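Local structure of uncharacterized protein LPG1670 (Legionella pneumophila subsp. pneumophila, 5T2X) at residues 163-166 / 172-175; 182-187 / 191-196. The protein is of unknown function but belongs to the DUF5630 family and folds as an array of helices without strands. All coordinates share one frame; numbering follows the deposited sequence.

Contact 1 (163-166 / 172-175); sequences KACQ and GYLL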
ATOM      1  N   LYS A 163       2.494   7.586  -3.030  1.00 30.05           N
ATOM      2  CA  LYS A 163       2.589   7.005  -1.696  1.00 32.24           C
ATOM      3  C   LYS A 163       2.844   5.505  -1.759  1.00 35.51           C
ATOM      4  O   LYS A 163       3.554   4.963  -0.906  1.00 33.33           O
ATOM      5  CB  LYS A 163       1.318   7.306  -0.902  1.00 30.06           C
ATOM      6  CG  LYS A 163       1.349   8.640  -0.175  1.00 33.24           C
ATOM      7  CD  LYS A 163       2.413   8.627   0.911  1.00 48.31           C
ATOM      8  CE  LYS A 163       2.483   9.953   1.643  1.00 53.64           C
ATOM      9  NZ  LYS A 163       3.542   9.940   2.689  1.00 54.52           N
ATOM     10  N   ALA A 164       2.285   4.821  -2.761  1.00 31.18           N
ATOM     11  CA  ALA A 164       2.561   3.398  -2.913  1.00 31.78           C
ATOM     12  C   ALA A 164       4.033   3.148  -3.213  1.00 35.06           C
ATOM     13  O   ALA A 164       4.572   2.099  -2.843  1.00 42.88           O
ATOM     14  CB  ALA A 164       1.678   2.805  -4.011  1.00 29.12           C
ATOM     15  N   CYS A 165       4.699   4.100  -3.873  1.00 38.83           N
ATOM     16  CA  CYS A 165       6.125   3.955  -4.145  1.00 30.77           C
ATOM     17  C   CYS A 165       6.957   4.066  -2.875  1.00 31.09           C
ATOM     18  O   CYS A 165       8.039   3.477  -2.793  1.00 35.84           O
ATOM     19  CB  CYS A 165       6.583   5.007  -5.153  1.00 29.74           C
ATOM     20  SG  CYS A 165       5.793   4.896  -6.766  1.00 38.79           S
ATOM     21  N   GLN A 166       6.476   4.820  -1.881  1.00 35.48           N
ATOM     22  CA  GLN A 166       7.242   5.009  -0.655  1.00 40.34           C
ATOM     23  C   GLN A 166       7.334   3.740   0.179  1.00 40.42           C
ATOM     24  O   GLN A 166       8.261   3.610   0.984  1.00 44.87           O
ATOM     25  CB  GLN A 166       6.626   6.122   0.197  1.00 39.51           C
ATOM     26  CG  GLN A 166       6.675   7.503  -0.422  1.00 58.36           C
ATOM     27  CD  GLN A 166       6.225   8.582   0.546  1.00 68.34           C
ATOM     28  OE1 GLN A 166       6.247   8.388   1.761  1.00 55.25           O
ATOM     29  NE2 GLN A 166       5.808   9.725   0.011  1.00 77.35           N
ATOM     30  N   GLY A 172       4.548  -0.845  -6.102  1.00 36.44           N
ATOM     31  CA  GLY A 172       4.249   0.569  -5.941  1.00 35.81           C
ATOM     32  C   GLY A 172       4.648   1.385  -7.157  1.00 36.94           C
ATOM     33  O   GLY A 172       3.867   2.201  -7.657  1.00 35.21           O
ATOM     34  N   TYR A 173       5.869   1.172  -7.653  1.00 32.12           N
ATOM     35  CA  TYR A 173       6.319   1.906  -8.831  1.00 34.95           C
ATOM     36  C   TYR A 173       5.588   1.460 -10.089  1.00 35.08           C
ATOM     37  O   TYR A 173       5.413   2.258 -11.016  1.00 35.07           O
ATOM     38  CB  TYR A 173       7.832   1.758  -9.001  1.00 24.76           C
ATOM     39  CG  TYR A 173       8.616   2.675  -8.092  1.00 27.46           C
ATOM     40  CD1 TYR A 173       8.919   3.972  -8.481  1.00 26.87           C
ATOM     41  CD2 TYR A 173       9.033   2.252  -6.837  1.00 29.47           C
ATOM     42  CE1 TYR A 173       9.625   4.821  -7.649  1.00 29.10           C
ATOM     43  CE2 TYR A 173       9.741   3.092  -6.000  1.00 34.32           C
ATOM     44  CZ  TYR A 173      10.033   4.376  -6.411  1.00 30.83           C
ATOM     45  OH  TYR A 173      10.737   5.216  -5.582  1.00 40.21           O
ATOM     46  N   LEU A 174       5.149   0.200 -10.145  1.00 22.96           N
ATOM     47  CA  LEU A 174       4.313  -0.223 -11.262  1.00 29.23           C
ATOM     48  C   LEU A 174       2.959   0.472 -11.233  1.00 34.09           C
ATOM     49  O   LEU A 174       2.401   0.786 -12.292  1.00 38.19           O
ATOM     50  CB  LEU A 174       4.139  -1.742 -11.249  1.00 27.96           C
ATOM     51  CG  LEU A 174       5.338  -2.549 -11.752  1.00 38.98           C
ATOM     52  CD1 LEU A 174       5.024  -4.037 -11.756  1.00 38.08           C
ATOM     53  CD2 LEU A 174       5.748  -2.083 -13.140  1.00 33.29           C
ATOM     54  N   LEU A 175       2.419   0.724 -10.038  1.00 34.39           N
ATOM     55  CA  LEU A 175       1.181   1.488  -9.935  1.00 27.10           C
ATOM     56  C   LEU A 175       1.385   2.926 -10.400  1.00 23.34           C
ATOM     57  O   LEU A 175       0.554   3.470 -11.135  1.00 33.52           O
ATOM     58  CB  LEU A 175       0.658   1.455  -8.497  1.00 32.92           C
ATOM     59  CG  LEU A 175      -0.538   2.359  -8.192  1.00 34.09           C
ATOM     60  CD1 LEU A 175      -1.745   1.963  -9.028  1.00 26.85           C
ATOM     61  CD2 LEU A 175      -0.874   2.324  -6.708  1.00 34.77           C
TER
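A Cys sulfur-aromatic contact marks the corner where helix 153-167 gives way to helix 169-185, with C165 lying over one face of the Y173 ring. Two neighbouring atoms of the cysteine share that face. C165 CB sits above the centre of the ring, 3.8 Å from the Y173 centroid and 12° off the ring normal. C165 SG is equally far from that centroid, at 16°, so the CB-SG bond lies nearly flat along the ring. SG leans toward the CG-CD1 side, while CB is nearer CZ and CE2. In C165 the sulfur is anti to the carbonyl carbon (chi1 -62°), which carries it across to the backbone of the next helix, and C165 SG comes to 3.4 Å from G172 O.

The joint is a tight corner between two consecutive helices: five residues separate the segments, and the CA atoms of C165 and G172 approach to 4.3 Å. At G172 the backbones meet directly. G172 CA makes a CH...O contact with A164 O at 3.5 Å, and glycine has no side chain between the two backbones. The methyl of A164 then meets the branch tip of L175, A164 CB to L175 CD2 3.7 Å. No hydrogen bond runs between 163-166 and 172-175; what meets across them is sulfur, ring, methyl groups and a CH...O contact. Helix 132-147 adds to the packing, with F132 against A164 and N136 and S139 against L175; Y173 also touches I203 and A204 of helix 191-207.

Contact 2 (182-187 / 191-196); sequences NLAILS and SLSYQE
The side chain of Y194 leaves its backbone with CG anti to the carbonyl carbon (chi1 -79°), and chi2 of -67° turns one ring face to A184. The methyl of A184 rests on that face as a CH-pi contact: A184 CB is 3.7 Å from the centroid of the Y194 ring and 20° off its normal. The methyl is displaced toward the rim, and the nearest ring atom to A184 CB is Y194 CE2, at 3.5 Å. The same methyl also meets S193, A184 CB to S193 CB 3.6 Å.

These contacts close a helical hairpin, in which the end of helix 169-185 and the start of helix 191-207 are joined by a short loop. The A184 and S193 CA atoms lie 5.3 Å apart, a close approach made by two small residues. I185 directs its CB away from helix 191-207, yet I185 CD1 reaches Y194 OH at 3.8 Å, a contact of van der Waals type. No hydrogen bond runs between 182-187 and 191-196. Within the second helix, S191 OG donates to Q195 OE1 at 2.8 Å, and in the connecting loop S187 OG is hydrogen-bonded to A189 N. L181 also packs against Y194.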
ATOM      1  N   ASN A 182      -2.336   6.133 -17.676  1.00 36.90           N
ATOM      2  CA  ASN A 182      -3.750   6.492 -17.703  1.00 37.22           C
ATOM      3  C   ASN A 182      -3.949   8.001 -17.741  1.00 38.39           C
ATOM      4  O   ASN A 182      -4.921   8.481 -18.335  1.00 44.83           O
ATOM      5  CB  ASN A 182      -4.464   5.889 -16.496  1.00 33.28           C
ATOM      6  CG  ASN A 182      -4.499   4.375 -16.538  1.00 43.58           C
ATOM      7  OD1 ASN A 182      -3.908   3.754 -17.422  1.00 56.58           O
ATOM      8  ND2 ASN A 182      -5.188   3.771 -15.577  1.00 52.53           N
ATOM      9  N   LEU A 183      -3.047   8.764 -17.119  1.00 33.81           N
ATOM     10  CA  LEU A 183      -3.144  10.218 -17.195  1.00 32.14           C
ATOM     11  C   LEU A 183      -2.697  10.735 -18.557  1.00 36.75           C
ATOM     12  O   LEU A 183      -3.218  11.751 -19.032  1.00 36.41           O
ATOM     13  CB  LEU A 183      -2.320  10.861 -16.078  1.00 31.18           C
ATOM     14  CG  LEU A 183      -2.863  10.692 -14.656  1.00 34.40           C
ATOM     15  CD1 LEU A 183      -1.913  11.296 -13.635  1.00 28.82           C
ATOM     16  CD2 LEU A 183      -4.244  11.316 -14.530  1.00 30.56           C
ATOM     17  N   ALA A 184      -1.747  10.051 -19.200  1.00 39.07           N
ATOM     18  CA  ALA A 184      -1.314  10.455 -20.533  1.00 43.61           C
ATOM     19  C   ALA A 184      -2.416  10.263 -21.566  1.00 41.48           C
ATOM     20  O   ALA A 184      -2.482  11.014 -22.546  1.00 45.63           O
ATOM     21  CB  ALA A 184      -0.067   9.672 -20.941  1.00 39.41           C
ATOM     22  N   ILE A 185      -3.283   9.268 -21.367  1.00 43.67           N
ATOM     23  CA  ILE A 185      -4.375   9.024 -22.307  1.00 49.76           C
ATOM     24  C   ILE A 185      -5.323  10.216 -22.347  1.00 44.12           C
ATOM     25  O   ILE A 185      -5.811  10.606 -23.414  1.00 48.54           O
ATOM     26  CB  ILE A 185      -5.114   7.723 -21.936  1.00 54.48           C
ATOM     27  CG1 ILE A 185      -4.172   6.523 -22.048  1.00 65.73           C
ATOM     28  CG2 ILE A 185      -6.336   7.524 -22.819  1.00 56.55           C
ATOM     29  CD1 ILE A 185      -3.566   6.348 -23.424  1.00 68.75           C
ATOM     30  N   LEU A 186      -5.593  10.817 -21.190  1.00 44.15           N
ATOM     31  CA  LEU A 186      -6.520  11.935 -21.089  1.00 43.26           C
ATOM     32  C   LEU A 186      -5.839  13.291 -21.222  1.00 45.85           C
ATOM     33  O   LEU A 186      -6.517  14.319 -21.124  1.00 55.37           O
ATOM     34  CB  LEU A 186      -7.275  11.872 -19.757  1.00 34.30           C
ATOM     35  CG  LEU A 186      -8.026  10.569 -19.470  1.00 42.55           C
ATOM     36  CD1 LEU A 186      -8.663  10.605 -18.089  1.00 46.62           C
ATOM     37  CD2 LEU A 186      -9.071  10.304 -20.544  1.00 42.72           C
ATOM     38  N   SER A 187      -4.529  13.322 -21.440  1.00 45.64           N
ATOM     39  CA  SER A 187      -3.798  14.575 -21.529  1.00 42.24           C
ATOM     40  C   SER A 187      -3.641  15.007 -22.981  1.00 52.47           C
ATOM     41  O   SER A 187      -3.569  14.180 -23.894  1.00 57.80           O
ATOM     42  CB  SER A 187      -2.422  14.444 -20.874  1.00 47.11           C
ATOM     43  OG  SER A 187      -1.666  15.633 -21.031  1.00 56.33           O
ATOM     44  N   SER A 191       3.482  14.013 -23.214  1.00 39.87           N
ATOM     45  CA  SER A 191       4.900  13.664 -23.231  1.00 42.61           C
ATOM     46  C   SER A 191       5.452  13.521 -21.818  1.00 43.31           C
ATOM     47  O   SER A 191       6.119  12.531 -21.495  1.00 44.07           O
ATOM     48  CB  SER A 191       5.686  14.712 -24.016  1.00 42.16           C
ATOM     49  OG  SER A 191       7.069  14.406 -24.024  1.00 55.60           O
ATOM     50  N   LEU A 192       5.175  14.502 -20.955  1.00 39.46           N
ATOM     51  CA  LEU A 192       5.700  14.464 -19.593  1.00 37.87           C
ATOM     52  C   LEU A 192       5.161  13.264 -18.824  1.00 41.06           C
ATOM     53  O   LEU A 192       5.879  12.663 -18.015  1.00 43.94           O
ATOM     54  CB  LEU A 192       5.361  15.762 -18.860  1.00 43.98           C
ATOM     55  CG  LEU A 192       6.290  16.951 -19.105  1.00 47.16           C
ATOM     56  CD1 LEU A 192       5.791  18.178 -18.360  1.00 48.68           C
ATOM     57  CD2 LEU A 192       7.708  16.607 -18.681  1.00 41.87           C
ATOM     58  N   SER A 193       3.900  12.900 -19.061  1.00 37.62           N
ATOM     59  CA  SER A 193       3.326  11.750 -18.372  1.00 35.14           C
ATOM     60  C   SER A 193       4.015  10.457 -18.791  1.00 40.45           C
ATOM     61  O   SER A 193       4.270   9.583 -17.954  1.00 42.42           O
ATOM     62  CB  SER A 193       1.824  11.678 -18.640  1.00 33.45           C
ATOM     63  OG  SER A 193       1.187  12.890 -18.275  1.00 44.43           O
ATOM     64  N   TYR A 194       4.333  10.319 -20.082  1.00 35.97           N
ATOM     65  CA  TYR A 194       5.023   9.118 -20.542  1.00 32.30           C
ATOM     66  C   TYR A 194       6.462   9.080 -20.041  1.00 34.52           C
ATOM     67  O   TYR A 194       6.990   8.003 -19.737  1.00 38.24           O
ATOM     68  CB  TYR A 194       4.985   9.036 -22.065  1.00 32.74           C
ATOM     69  CG  TYR A 194       3.674   8.535 -22.632  1.00 33.48           C
ATOM     70  CD1 TYR A 194       3.261   7.226 -22.424  1.00 36.98           C
ATOM     71  CD2 TYR A 194       2.861   9.364 -23.393  1.00 30.18           C
ATOM     72  CE1 TYR A 194       2.068   6.761 -22.944  1.00 39.33           C
ATOM     73  CE2 TYR A 194       1.667   8.907 -23.921  1.00 34.19           C
ATOM     74  CZ  TYR A 194       1.276   7.606 -23.692  1.00 37.91           C
ATOM     75  OH  TYR A 194       0.087   7.148 -24.214  1.00 46.02           O
ATOM     76  N   GLN A 195       7.113  10.242 -19.950  1.00 38.04           N
ATOM     77  CA  GLN A 195       8.475  10.282 -19.428  1.00 38.98           C
ATOM     78  C   GLN A 195       8.511   9.901 -17.954  1.00 41.08           C
ATOM     79  O   GLN A 195       9.434   9.212 -17.507  1.00 35.78           O
ATOM     80  CB  GLN A 195       9.081  11.668 -19.642  1.00 45.95           C
ATOM     81  CG  GLN A 195       9.224  12.056 -21.105  1.00 46.69           C
ATOM     82  CD  GLN A 195       9.606  13.511 -21.286  1.00 55.44           C
ATOM     83  OE1 GLN A 195       9.314  14.116 -22.317  1.00 59.40           O
ATOM     84  NE2 GLN A 195      10.263  14.079 -20.282  1.00 60.16           N
ATOM     85  N   GLU A 196       7.513  10.344 -17.183  1.00 40.43           N
ATOM     86  CA  GLU A 196       7.420   9.928 -15.787  1.00 36.12           C
ATOM     87  C   GLU A 196       7.040   8.458 -15.667  1.00 36.15           C
ATOM     88  O   GLU A 196       7.470   7.784 -14.724  1.00 37.95           O
ATOM     89  CB  GLU A 196       6.410  10.804 -15.043  1.00 41.97           C
ATOM     90  CG  GLU A 196       6.921  12.196 -14.706  1.00 42.79           C
ATOM     91  CD  GLU A 196       7.937  12.188 -13.579  1.00 48.27           C
ATOM     92  OE1 GLU A 196       7.800  11.355 -12.659  1.00 53.45           O
ATOM     93  OE2 GLU A 196       8.875  13.011 -13.614  1.00 51.04           O
TER

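Contact 1 and contact 2 share helix 169-185, meeting its beginning and its end respectively. They follow in series along the chain: 163-166 / 172-175 joins that helix to the one before it, and 182-187 / 191-196 joins it to the one after. Their centres are about 17 Å apart and their nearest atoms about 7 Å, so they do not touch. Contact 1 lies nearer the middle of the molecule, its centre about 8 Å from the centre of the chain, against about 23 Å for contact 2. Helix 132-147 borders both, through F132, N136 and S139 at contact 1 and through Y143 and Y146 at contact 2. With the function unknown, neither contact can be assigned to a site.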